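Local atomic coordinates of uncharacterized NTF2-like protein (Cytophaga hutchinsonii ATCC 33406, PDB entry 3F14), a protein that is of unknown function but has the SnoaL-like, NTF2-type fold, a curved beta-sheet with helices packed against it that commonly encloses a ligand pocket. Residues Q11-S15 with G16-A20. Numbering follows the deposited sequence.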
ATOM      1  N   GLN A  11      -4.245   9.952   9.874  1.00 16.58           N
ATOM      2  CA  GLN A  11      -5.588   9.479  10.161  1.00 17.70           C
ATOM      3  C   GLN A  11      -6.658  10.369   9.556  1.00 17.50           C
ATOM      4  O   GLN A  11      -7.591   9.868   8.936  1.00 17.93           O
ATOM      5  CB  GLN A  11      -5.820   9.389  11.659  1.00 19.04           C
ATOM      6  CG  GLN A  11      -5.071   8.258  12.358  1.00 18.35           C
ATOM      7  CD  GLN A  11      -5.679   6.889  12.102  1.00 26.47           C
ATOM      8  OE1 GLN A  11      -6.868   6.775  11.797  1.00 22.25           O
ATOM      9  NE2 GLN A  11      -4.863   5.829  12.265  1.00 26.77           N
ATOM     10  N   HIS A  12      -6.515  11.685   9.719  1.00 16.41           N
ATOM     11  CA  HIS A  12      -7.486  12.615   9.152  1.00 17.26           C
ATOM     12  C   HIS A  12      -7.524  12.566   7.646  1.00 16.63           C
ATOM     13  O   HIS A  12      -8.583  12.436   7.055  1.00 17.21           O
ATOM     14  CB  HIS A  12      -7.178  14.046   9.581  1.00 17.38           C
ATOM     15  CG  HIS A  12      -7.676  14.385  10.947  1.00 21.68           C
ATOM     16  ND1 HIS A  12      -6.867  14.365  12.065  1.00 30.00           N
ATOM     17  CD2 HIS A  12      -8.907  14.758  11.364  1.00 23.24           C
ATOM     18  CE1 HIS A  12      -7.582  14.737  13.121  1.00 27.00           C
ATOM     19  NE2 HIS A  12      -8.821  14.979  12.722  1.00 25.63           N
ATOM     20  N   PHE A  13      -6.362  12.588   6.978  1.00 15.29           N
ATOM     21  CA  PHE A  13      -6.382  12.553   5.516  1.00 16.73           C
ATOM     22  C   PHE A  13      -6.966  11.233   5.004  1.00 15.89           C
ATOM     23  O   PHE A  13      -7.808  11.242   4.115  1.00 16.18           O
ATOM     24  CB  PHE A  13      -4.965  12.786   4.930  1.00 15.62           C
ATOM     25  CG  PHE A  13      -4.970  12.996   3.415  1.00 14.23           C
ATOM     26  CD1 PHE A  13      -5.001  11.946   2.529  1.00 15.52           C
ATOM     27  CD2 PHE A  13      -4.961  14.305   2.905  1.00 14.06           C
ATOM     28  CE1 PHE A  13      -5.065  12.162   1.168  1.00 16.08           C
ATOM     29  CE2 PHE A  13      -4.987  14.530   1.558  1.00 16.52           C
ATOM     30  CZ  PHE A  13      -5.073  13.467   0.674  1.00 16.65           C
ATOM     31  N   SER A  14      -6.544  10.102   5.584  1.00 15.10           N
ATOM     32  CA  SER A  14      -6.979   8.806   5.077  1.00 15.50           C
ATOM     33  C   SER A  14      -8.488   8.593   5.238  1.00 16.60           C
ATOM     34  O   SER A  14      -9.113   7.910   4.457  1.00 15.92           O
ATOM     35  CB  SER A  14      -6.196   7.658   5.736  1.00 17.59           C
ATOM     36  OG  SER A  14      -4.897   7.510   5.107  1.00 16.98           O
ATOM     37  N   SER A  15      -9.051   9.169   6.293  1.00 16.99           N
ATOM     38  CA  SER A  15     -10.473   9.042   6.570  1.00 17.38           C
ATOM     39  C   SER A  15     -11.299  10.086   5.779  1.00 17.64           C
ATOM     40  O   SER A  15     -12.541  10.118   5.902  1.00 18.67           O
ATOM     41  CB  SER A  15     -10.749   9.092   8.102  1.00 18.16           C
ATOM     42  OG  SER A  15     -10.383  10.326   8.593  1.00 21.73           O
ATOM     43  N   GLY A  16     -10.664  10.870   4.902  1.00 16.99           N
ATOM     44  CA  GLY A  16     -11.353  11.828   4.039  1.00 17.20           C
ATOM     45  C   GLY A  16     -11.558  13.208   4.570  1.00 15.56           C
ATOM     46  O   GLY A  16     -12.175  14.013   3.881  1.00 19.27           O
ATOM     47  N   ASP A  17     -11.061  13.485   5.760  1.00 15.53           N
ATOM     48  CA  ASP A  17     -11.207  14.773   6.392  1.00 15.72           C
ATOM     49  C   ASP A  17     -10.040  15.647   5.974  1.00 18.88           C
ATOM     50  O   ASP A  17      -9.247  16.105   6.791  1.00 18.41           O
ATOM     51  CB  ASP A  17     -11.283  14.661   7.922  1.00 17.69           C
ATOM     52  CG  ASP A  17     -11.716  15.970   8.602  1.00 20.84           C
ATOM     53  OD1 ASP A  17     -12.021  16.956   7.894  1.00 26.58           O
ATOM     54  OD2 ASP A  17     -11.667  15.995   9.867  1.00 25.01           O
ATOM     55  N   PHE A  18      -9.966  15.906   4.678  1.00 18.23           N
ATOM     56  CA  PHE A  18      -8.829  16.640   4.130  1.00 17.51           C
ATOM     57  C   PHE A  18      -8.661  18.051   4.734  1.00 18.84           C
ATOM     58  O   PHE A  18      -7.524  18.443   5.050  1.00 18.83           O
ATOM     59  CB  PHE A  18      -8.931  16.774   2.620  1.00 18.36           C
ATOM     60  CG  PHE A  18      -9.257  15.485   1.883  1.00 15.69           C
ATOM     61  CD1 PHE A  18      -8.537  14.325   2.039  1.00 17.94           C
ATOM     62  CD2 PHE A  18     -10.237  15.500   0.910  1.00 15.73           C
ATOM     63  CE1 PHE A  18      -8.828  13.213   1.282  1.00 17.10           C
ATOM     64  CE2 PHE A  18     -10.521  14.376   0.155  1.00 17.52           C
ATOM     65  CZ  PHE A  18      -9.798  13.235   0.340  1.00 16.20           C
ATOM     66  N   PRO A  19      -9.757  18.805   4.901  1.00 16.45           N
ATOM     67  CA  PRO A  19      -9.607  20.194   5.405  1.00 18.37           C
ATOM     68  C   PRO A  19      -8.897  20.288   6.749  1.00 19.85           C
ATOM     69  O   PRO A  19      -8.286  21.305   7.017  1.00 19.90           O
ATOM     70  CB  PRO A  19     -11.045  20.705   5.463  1.00 19.11           C
ATOM     71  CG  PRO A  19     -11.756  19.878   4.463  1.00 22.15           C
ATOM     72  CD  PRO A  19     -11.164  18.527   4.563  1.00 19.79           C
ATOM     73  N   ALA A  20      -8.965  19.260   7.581  1.00 19.58           N
ATOM     74  CA  ALA A  20      -8.250  19.266   8.870  1.00 19.88           C
ATOM     75  C   ALA A  20      -6.741  19.307   8.714  1.00 22.04           C
ATOM     76  O   ALA A  20      -6.044  19.650   9.668  1.00 22.34           O
ATOM     77  CB  ALA A  20      -8.661  18.037   9.738  1.00 20.19           C
TER
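With CG anti to the backbone N in Phe13 (chi1 -170°) and anti to the carbonyl carbon in Phe18 (chi1 -48°), the two rings meet where a Schellman motif ends the N-terminal helix, residues 2-14, of this NTF2-like fold. Phe18 CD1 sits over one face of the Phe13 ring, away from its centre and 3.6 Å from Phe13 CE2. The ring planes are inclined at 47°, neither stacked nor edge-to-face. Both rings also touch Cys49 of helix 42-57, and Trp31 meets Phe13 edge-to-face, tying the helix end into the core. In the backbone, Gly16 takes the positive phi that turns the chain out of the helix. Its N donates to Phe13 O at 3.0 Å, approaching from above the carbonyl plane, while Asp17 N makes the second hydrogen bond, back to His12 O, 3.0 Å away. Phe13 O and Ser14 O bind a Tris molecule, probably from the crystallisation liquor, which may mark a pocket. On the partly exposed flank the Asp17 carboxylate runs alongside the His12 imidazole; His12 ND1 is bonded to Ser8 O, one helical turn earlier, which helps to set the turn of the imidazole. CD2, the other ring neighbour of CG, faces the loop: His12 CD2 lies 3.7 Å from Ala20 CB, and Asp17 OD2, nearly level with the ring, approaches its edge 3.4 Å from His12 CD2.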